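Local atomic coordinates of putative aldehyde dehydrogenase AldY (Bacillus subtilis, PDB entry 4DNG), a protein that probably oxidises aldehydes to carboxylates with NAD(+) and may contribute to protecting the cell against stress from ethanol and related compounds. Residues L105-A110 / P156-M161; K74-L79 / I111-M116. One frame throughout, in Å; residues are numbered along the deposited sequence.

In the fold
From the N terminus, helix 65-81 comes first and supplies residues 74-79. Residues 111-116 of helix 98-118 close interaction 2 across 31 intervening residues, 27 of them helical. Residues 105-110, immediately before them on the same helix, meet the start of helix 156-169, closing interaction 1 across 45 residues that include strand 135-150. The segments therefore alternate, and the two closures cross instead of nesting. With centres 10 Å apart they share helix 98-118, which packs against helix 65-81 (segments antiparallel) and helix 156-169 (segments nearly parallel); Met161 CE of interaction 1 lies 4.0 Å from Leu112 CD1 of interaction 2.

Interaction 1. Residues L105-A110 / P156-M161; sequences LEQTIA and PMNLSM
Thr108 packs against Met157, Asn158 and Met161 where two nearly parallel helices of the aldehyde dehydrogenase fold, 98-118 and 156-169, run side by side; the segment axes lie 8.5 Å apart at 12°. Here Thr108 CA and Asn158 CA are 4.8 Å apart.

The apolar part centres on the Thr108 methyl. With CG2 anti to the backbone N (OG1 at chi1 -57°), that methyl meets Met157 CG at 3.7 Å and Met161 CE at 3.8 Å, both methionine chains crossing the threonine side chain at about a right angle. Leu105 adds CD1 against Met157 SD, while Ile86 and Ile189 cover Met157 from helices 83-94 and 183-196.

The polar part is spread over both helices. Thr108 OG1 rests on Asn158 CA at 3.3 Å, but its hydrogen bond goes back one turn to Glu104 O. Glu104 OE2 in turn accepts from the backbone N of Met157 and of Asn158, joining the start of helix 156-169 to helix 98-118. The Asn158 side chain is about 7 Å from that of Glu253, a predicted active-site residue. The amide planes of Gln107 and Asn158 stand 46° apart, with NE2 of Gln107 3.5 Å from OD1 of Asn158.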
loop_
_atom_site.group_PDB
_atom_site.type_symbol
_atom_site.label_atom_id
_atom_site.label_comp_id
_atom_site.label_asym_id
_atom_site.label_seq_id
_atom_site.Cartn_x
_atom_site.Cartn_y
_atom_site.Cartn_z
ATOM N N LEU A 105 -6.713 -15.942 23.617
ATOM C CA LEU A 105 -6.779 -14.894 24.626
ATOM C C LEU A 105 -5.383 -14.434 25.003
ATOM O O LEU A 105 -5.136 -13.229 25.125
ATOM C CB LEU A 105 -7.549 -15.311 25.879
ATOM C CG LEU A 105 -7.772 -14.215 26.949
ATOM C CD1 LEU A 105 -8.303 -12.916 26.367
ATOM C CD2 LEU A 105 -8.731 -14.713 27.989
ATOM N N GLU A 106 -4.475 -15.388 25.183
ATOM C CA GLU A 106 -3.073 -15.043 25.433
ATOM C C GLU A 106 -2.457 -14.172 24.334
ATOM O O GLU A 106 -1.881 -13.119 24.629
ATOM C CB GLU A 106 -2.232 -16.276 25.756
ATOM C CG GLU A 106 -2.299 -16.597 27.247
ATOM C CD GLU A 106 -1.975 -18.037 27.582
ATOM O OE1 GLU A 106 -1.421 -18.755 26.725
ATOM O OE2 GLU A 106 -2.278 -18.454 28.719
ATOM N N GLN A 107 -2.615 -14.568 23.075
ATOM C CA GLN A 107 -2.062 -13.774 21.965
ATOM C C GLN A 107 -2.607 -12.359 21.886
ATOM O O GLN A 107 -1.858 -11.427 21.620
ATOM C CB GLN A 107 -2.277 -14.484 20.656
ATOM C CG GLN A 107 -1.298 -15.620 20.421
ATOM C CD GLN A 107 -1.576 -16.338 19.109
ATOM O OE1 GLN A 107 -0.807 -17.198 18.687
ATOM N NE2 GLN A 107 -2.687 -15.984 18.454
ATOM N N THR A 108 -3.911 -12.213 22.126
ATOM C CA THR A 108 -4.613 -10.920 22.242
ATOM C C THR A 108 -3.989 -9.995 23.311
ATOM O O THR A 108 -3.767 -8.811 23.069
ATOM C CB THR A 108 -6.112 -11.185 22.525
ATOM O OG1 THR A 108 -6.647 -12.004 21.473
ATOM C CG2 THR A 108 -6.947 -9.889 22.612
ATOM N N ILE A 109 -3.690 -10.559 24.476
ATOM C CA ILE A 109 -2.955 -9.882 25.530
ATOM C C ILE A 109 -1.534 -9.511 25.082
ATOM O O ILE A 109 -1.074 -8.371 25.287
ATOM C CB ILE A 109 -2.918 -10.780 26.778
ATOM C CG1 ILE A 109 -4.311 -10.808 27.425
ATOM C CG2 ILE A 109 -1.822 -10.351 27.750
ATOM C CD1 ILE A 109 -4.590 -12.045 28.258
ATOM N N ALA A 110 -0.834 -10.468 24.476
ATOM C CA ALA A 110 0.482 -10.176 23.910
ATOM C C ALA A 110 0.430 -8.935 22.998
ATOM O O ALA A 110 1.213 -7.998 23.177
ATOM C CB ALA A 110 1.049 -11.386 23.178
ATOM N N PRO A 156 -11.404 -14.759 15.867
ATOM C CA PRO A 156 -12.021 -13.416 15.862
ATOM C C PRO A 156 -11.338 -12.403 16.791
ATOM O O PRO A 156 -11.135 -11.265 16.396
ATOM C CB PRO A 156 -13.447 -13.692 16.372
ATOM C CG PRO A 156 -13.327 -14.977 17.142
ATOM C CD PRO A 156 -12.372 -15.783 16.302
ATOM N N MET A 157 -10.995 -12.799 18.015
ATOM C CA MET A 157 -10.529 -11.836 19.004
ATOM C C MET A 157 -9.085 -11.399 18.733
ATOM O O MET A 157 -8.749 -10.204 18.754
ATOM C CB MET A 157 -10.661 -12.396 20.414
ATOM C CG MET A 157 -10.079 -11.447 21.442
ATOM S SD MET A 157 -10.338 -11.884 23.159
ATOM C CE MET A 157 -12.122 -11.782 23.326
ATOM N N ASN A 158 -8.242 -12.384 18.468
ATOM C CA ASN A 158 -6.865 -12.137 18.134
ATOM C C ASN A 158 -6.745 -11.187 16.929
ATOM O O ASN A 158 -6.050 -10.165 17.009
ATOM C CB ASN A 158 -6.195 -13.490 17.885
ATOM C CG ASN A 158 -4.811 -13.369 17.310
ATOM O OD1 ASN A 158 -3.918 -12.801 17.931
ATOM N ND2 ASN A 158 -4.619 -13.925 16.119
ATOM N N LEU A 159 -7.444 -11.502 15.836
ATOM C CA LEU A 159 -7.332 -10.734 14.593
ATOM C C LEU A 159 -7.920 -9.332 14.699
ATOM O O LEU A 159 -7.330 -8.393 14.203
ATOM C CB LEU A 159 -7.968 -11.488 13.400
ATOM C CG LEU A 159 -7.261 -12.775 12.934
ATOM C CD1 LEU A 159 -7.947 -13.399 11.726
ATOM C CD2 LEU A 159 -5.778 -12.556 12.639
ATOM N N SER A 160 -9.090 -9.211 15.321
ATOM C CA SER A 160 -9.655 -7.926 15.664
ATOM C C SER A 160 -8.633 -7.067 16.433
ATOM O O SER A 160 -8.332 -5.930 16.037
ATOM C CB SER A 160 -10.946 -8.115 16.488
ATOM O OG SER A 160 -11.950 -8.782 15.722
ATOM N N MET A 161 -8.086 -7.599 17.522
ATOM C CA MET A 161 -7.182 -6.801 18.350
ATOM C C MET A 161 -5.883 -6.492 17.583
ATOM O O MET A 161 -5.209 -5.485 17.839
ATOM C CB MET A 161 -6.895 -7.532 19.651
ATOM C CG MET A 161 -6.027 -6.781 20.627
ATOM S SD MET A 161 -7.033 -5.437 21.221
ATOM C CE MET A 161 -8.066 -6.314 22.400
#

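Interaction 2. Residues K74-L79 / I111-M116; sequences KARGYL and ILDEAM
Arg76 and Asp113 form a two-pronged salt bridge between helices 65-81 and 98-118, an antiparallel helix pair of the aldehyde dehydrogenase fold. The segment axes approach to 9.8 Å, and the nearest CA atoms belong to Arg76 and Leu112.

Followed outward, Arg76 changes from an apolar to an ionic partner. Its CB sits 3.9 Å from Leu112 CB, with the Leu112 CD1 methyl close by. CG then takes the crowded position between the backbone N and the carbonyl carbon (chi1 89°), where it touches Met116 CE at 3.8 Å; the thioether chain crosses the arginine at about a right angle. CD passes near Asp113 OD1, and the bends at chi2 and chi3 turn the guanidinium side-on to the carboxylate. NE donates to Asp113 OD1 at 2.8 Å, and NH1 donates to Asp113 OD2 at 2.6 Å. Both oxygens use their syn lone pairs, and the two planes are only 18° apart.

On the buried side of the bridge, Leu112 points toward helix 65-81. Its CD1 lies 3.6 Å from Arg76 N and meets the Leu79 CD1 methyl at 3.7 Å, while Ala75 CB is a looser neighbour. Phe194 of helix 183-196 touches both Ala75 and Leu112; Arg76 and Asp113 themselves are partly exposed.

Two separate bonds, each with an N-H...O angle near 150°, restrict rotation of the guanidinium relative to the carboxylate more than a single bond would. The close pairing of opposite charges would be expected to stabilise the ionised form of Asp113 and to hold the positive charge of Arg76 beside helix 98-118.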
loop_
_atom_site.group_PDB
_atom_site.type_symbol
_atom_site.label_atom_id
_atom_site.label_comp_id
_atom_site.label_asym_id
_atom_site.label_seq_id
_atom_site.Cartn_x
_atom_site.Cartn_y
_atom_site.Cartn_z
ATOM N N LYS A 74 -5.206 -0.874 31.305
ATOM C CA LYS A 74 -6.486 -1.247 31.911
ATOM C C LYS A 74 -7.232 -2.229 31.014
ATOM O O LYS A 74 -7.825 -3.182 31.509
ATOM C CB LYS A 74 -7.322 -0.018 32.238
ATOM C CG LYS A 74 -6.636 0.932 33.221
ATOM C CD LYS A 74 -7.629 1.812 33.954
ATOM C CE LYS A 74 -6.920 2.748 34.924
ATOM N NZ LYS A 74 -6.387 3.975 34.263
ATOM N N ALA A 75 -7.149 -2.017 29.693
ATOM C CA ALA A 75 -7.689 -2.954 28.703
ATOM C C ALA A 75 -7.070 -4.367 28.824
ATOM O O ALA A 75 -7.793 -5.329 29.079
ATOM C CB ALA A 75 -7.542 -2.399 27.288
ATOM N N ARG A 76 -5.747 -4.493 28.683
ATOM C CA ARG A 76 -5.101 -5.784 28.904
ATOM C C ARG A 76 -5.414 -6.333 30.294
ATOM O O ARG A 76 -5.528 -7.545 30.475
ATOM C CB ARG A 76 -3.582 -5.722 28.657
ATOM C CG ARG A 76 -2.718 -5.337 29.851
ATOM C CD ARG A 76 -2.290 -6.546 30.664
ATOM N NE ARG A 76 -1.156 -7.253 30.071
ATOM C CZ ARG A 76 -0.649 -8.386 30.555
ATOM N NH1 ARG A 76 0.397 -8.952 29.966
ATOM N NH2 ARG A 76 -1.186 -8.953 31.630
ATOM N N GLY A 77 -5.552 -5.430 31.263
ATOM C CA GLY A 77 -5.870 -5.806 32.639
ATOM C C GLY A 77 -7.246 -6.426 32.754
ATOM O O GLY A 77 -7.408 -7.460 33.401
ATOM N N TYR A 78 -8.235 -5.795 32.117
ATOM C CA TYR A 78 -9.587 -6.347 32.059
ATOM C C TYR A 78 -9.592 -7.781 31.497
ATOM O O TYR A 78 -10.293 -8.662 32.016
ATOM C CB TYR A 78 -10.525 -5.444 31.234
ATOM C CG TYR A 78 -11.958 -5.932 31.183
ATOM C CD1 TYR A 78 -12.381 -6.857 30.212
ATOM C CD2 TYR A 78 -12.886 -5.491 32.121
ATOM C CE1 TYR A 78 -13.696 -7.320 30.189
ATOM C CE2 TYR A 78 -14.201 -5.929 32.100
ATOM C CZ TYR A 78 -14.605 -6.836 31.142
ATOM O OH TYR A 78 -15.917 -7.246 31.159
ATOM N N LEU A 79 -8.811 -8.021 30.452
ATOM C CA LEU A 79 -8.866 -9.333 29.776
ATOM C C LEU A 79 -8.213 -10.435 30.600
ATOM O O LEU A 79 -8.659 -11.582 30.573
ATOM C CB LEU A 79 -8.239 -9.288 28.382
ATOM C CG LEU A 79 -8.743 -8.258 27.359
ATOM C CD1 LEU A 79 -7.859 -8.228 26.105
ATOM C CD2 LEU A 79 -10.189 -8.497 26.955
ATOM N N ILE A 111 -0.521 -8.910 22.072
ATOM C CA ILE A 111 -0.712 -7.749 21.190
ATOM C C ILE A 111 -0.883 -6.427 21.965
ATOM O O ILE A 111 -0.284 -5.411 21.602
ATOM C CB ILE A 111 -1.883 -7.976 20.226
ATOM C CG1 ILE A 111 -1.507 -9.021 19.183
ATOM C CG2 ILE A 111 -2.290 -6.690 19.536
ATOM C CD1 ILE A 111 -2.701 -9.736 18.586
ATOM N N LEU A 112 -1.680 -6.435 23.034
ATOM C CA LEU A 112 -1.817 -5.229 23.854
ATOM C C LEU A 112 -0.511 -4.851 24.569
ATOM O O LEU A 112 -0.168 -3.674 24.657
ATOM C CB LEU A 112 -2.983 -5.334 24.841
ATOM C CG LEU A 112 -4.372 -5.020 24.289
ATOM C CD1 LEU A 112 -5.443 -5.498 25.254
ATOM C CD2 LEU A 112 -4.531 -3.530 24.011
ATOM N N ASP A 113 0.214 -5.851 25.066
ATOM C CA ASP A 113 1.533 -5.631 25.673
ATOM C C ASP A 113 2.482 -4.977 24.667
ATOM O O ASP A 113 3.278 -4.122 25.024
ATOM C CB ASP A 113 2.135 -6.958 26.156
ATOM C CG ASP A 113 1.459 -7.505 27.419
ATOM O OD1 ASP A 113 0.726 -6.747 28.097
ATOM O OD2 ASP A 113 1.662 -8.710 27.735
ATOM N N GLU A 114 2.374 -5.374 23.400
ATOM C CA GLU A 114 3.295 -4.917 22.370
ATOM C C GLU A 114 2.987 -3.476 22.007
ATOM O O GLU A 114 3.902 -2.656 21.907
ATOM C CB GLU A 114 3.281 -5.858 21.165
ATOM C CG GLU A 114 4.285 -5.529 20.060
ATOM C CD GLU A 114 5.750 -5.650 20.479
ATOM O OE1 GLU A 114 6.097 -6.548 21.285
ATOM O OE2 GLU A 114 6.571 -4.844 19.983
ATOM N N ALA A 115 1.700 -3.154 21.893
ATOM C CA ALA A 115 1.248 -1.787 21.603
ATOM C C ALA A 115 1.835 -0.715 22.525
ATOM O O ALA A 115 2.243 0.359 22.068
ATOM C CB ALA A 115 -0.267 -1.716 21.616
ATOM N N MET A 116 1.880 -1.013 23.819
ATOM C CA MET A 116 2.444 -0.103 24.797
ATOM C C MET A 116 3.890 0.314 24.502
ATOM O O MET A 116 4.308 1.407 24.876
ATOM C CB MET A 116 2.365 -0.727 26.183
ATOM C CG MET A 116 0.954 -0.862 26.716
ATOM S SD MET A 116 0.972 -1.664 28.321
ATOM C CE MET A 116 -0.434 -2.764 28.193
#